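Local coordinates for ammonium transporter (Kuenenia stuttgartiensis, PDB 6EU6), which probably senses ammonium and signals it across the membrane through a histidine kinase, using an ammonium-transporter fold, at residues S284-P289 with L335-F340. Numbering follows the deposited sequence.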
# COMPACT_ATOMS: atom_id res chain seq x y z
N SER A 284 18.91 7.77 -11.20
CA SER A 284 19.09 7.39 -9.79
C SER A 284 20.13 6.29 -9.60
O SER A 284 20.62 6.13 -8.49
CB SER A 284 17.75 6.99 -9.15
OG SER A 284 17.21 5.98 -9.92
N ASN A 285 20.50 5.52 -10.64
CA ASN A 285 21.51 4.48 -10.50
C ASN A 285 22.94 5.01 -10.67
O ASN A 285 23.90 4.28 -10.43
CB ASN A 285 21.29 3.40 -11.54
CG ASN A 285 21.44 3.94 -12.99
OD1 ASN A 285 21.02 5.06 -13.33
ND2 ASN A 285 22.02 3.14 -13.83
N MET A 286 23.10 6.27 -11.06
CA MET A 286 24.42 6.76 -11.49
C MET A 286 24.89 7.99 -10.83
O MET A 286 25.95 8.52 -11.19
CB MET A 286 24.50 6.93 -13.03
CG MET A 286 23.50 7.81 -13.69
SD MET A 286 23.38 7.68 -15.54
CE MET A 286 23.18 6.00 -15.73
N VAL A 287 24.15 8.43 -9.82
CA VAL A 287 24.49 9.66 -9.08
C VAL A 287 24.70 9.30 -7.63
O VAL A 287 24.32 8.21 -7.20
CB VAL A 287 23.45 10.78 -9.23
CG1 VAL A 287 23.19 11.07 -10.69
CG2 VAL A 287 22.10 10.47 -8.53
N THR A 288 25.35 10.19 -6.90
CA THR A 288 25.55 10.09 -5.45
C THR A 288 24.34 10.71 -4.72
O THR A 288 23.61 11.54 -5.28
CB THR A 288 26.84 10.89 -5.01
OG1 THR A 288 26.67 12.28 -5.31
CG2 THR A 288 28.14 10.37 -5.66
N PRO A 289 24.16 10.39 -3.44
CA PRO A 289 23.05 10.99 -2.75
C PRO A 289 23.10 12.52 -2.71
O PRO A 289 22.04 13.15 -2.85
CB PRO A 289 23.16 10.41 -1.34
CG PRO A 289 23.83 9.11 -1.53
CD PRO A 289 24.83 9.35 -2.64
N LEU A 335 18.20 15.98 -18.76
CA LEU A 335 19.39 16.86 -18.95
C LEU A 335 20.43 16.70 -17.84
O LEU A 335 21.63 16.67 -18.11
CB LEU A 335 19.00 18.31 -19.11
CG LEU A 335 18.13 18.60 -20.31
CD1 LEU A 335 17.74 20.06 -20.21
CD2 LEU A 335 18.86 18.31 -21.62
N CYS A 336 19.97 16.51 -16.62
CA CYS A 336 20.86 16.34 -15.43
C CYS A 336 21.69 15.09 -15.46
O CYS A 336 22.75 15.05 -14.85
CB CYS A 336 20.03 16.37 -14.14
SG CYS A 336 19.52 18.02 -13.58
N VAL A 337 21.26 14.06 -16.19
CA VAL A 337 22.09 12.93 -16.39
C VAL A 337 23.54 13.38 -16.80
O VAL A 337 24.57 12.92 -16.25
CB VAL A 337 21.54 12.06 -17.53
CG1 VAL A 337 22.65 11.14 -18.09
CG2 VAL A 337 20.32 11.25 -17.08
N ALA A 338 23.63 14.24 -17.81
CA ALA A 338 24.97 14.73 -18.30
C ALA A 338 25.78 15.47 -17.23
O ALA A 338 27.00 15.34 -17.19
CB ALA A 338 24.83 15.60 -19.56
N ILE A 339 25.08 16.23 -16.40
CA ILE A 339 25.72 17.07 -15.38
C ILE A 339 26.17 16.24 -14.23
O ILE A 339 27.27 16.48 -13.73
CB ILE A 339 24.80 18.15 -14.89
CG1 ILE A 339 24.26 18.93 -16.07
CG2 ILE A 339 25.45 19.08 -13.89
CD1 ILE A 339 25.32 19.29 -17.07
N PHE A 340 25.39 15.23 -13.84
CA PHE A 340 25.63 14.61 -12.53
C PHE A 340 26.06 13.19 -12.53
O PHE A 340 26.62 12.69 -11.49
CB PHE A 340 24.38 14.71 -11.62
CG PHE A 340 24.05 16.10 -11.21
CD1 PHE A 340 24.72 16.69 -10.17
CD2 PHE A 340 23.14 16.84 -11.88
CE1 PHE A 340 24.45 17.99 -9.82
CE2 PHE A 340 22.84 18.12 -11.53
CZ PHE A 340 23.49 18.72 -10.48
O HOH W 1 26.81 12.20 -8.97
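Met286 and Val287, in the loop that leads from helix 266-280 into helix 289-312, rest against the last turn of helix 322-340. Met286 reaches across first: its SD comes to 4.4 Å from CG1 of Val337, a loose apolar contact made by the sulfur and one methyl branch. The same side chain also touches Ala341 and Tyr345, just beyond the helix, and the backbone of Met286 is hydrogen-bonded to that of Gln342, so the loop is tied to the chain that continues from Phe340. Val287 makes the closer approach. Its CG1 lies 3.9 Å from CB of Phe340 and equally near the carbonyl O of that residue, meeting the root of the side chain and not the ring. With chi1 at -54°, CG1 stands anti to the carbonyl carbon of Val287, which lets this methyl, and not CG2, make the contact. The end of the Phe340 side chain leads away from the loop, and the side chain touches Ser291, Ala294 and Ile295 of helix 289-312, while CG2 of Ile339 sits 3.6 Å above one face of the ring, displaced toward the rim. Val287 O accepts a hydrogen bond from Asn241 ND2, which joins the loop to helix 234-261. At Thr288, the N-cap of helix 289-312, the link becomes polar. A water accepts from Thr288 N at 3.2 Å and donates to Phe340 O at 2.6 Å, bridging the start of one helix to the end of another. Thr288 OG1 is hydrogen-bonded to Ser291 OG. Between the two segments, then, cohesion comes from sparse van der Waals contact and one water bridge; the water gives the carbonyl of Phe340, at the end of its helix, a donor, coupling transmembrane helices of the ammonium-transporter fold without a direct polar bond between these segments.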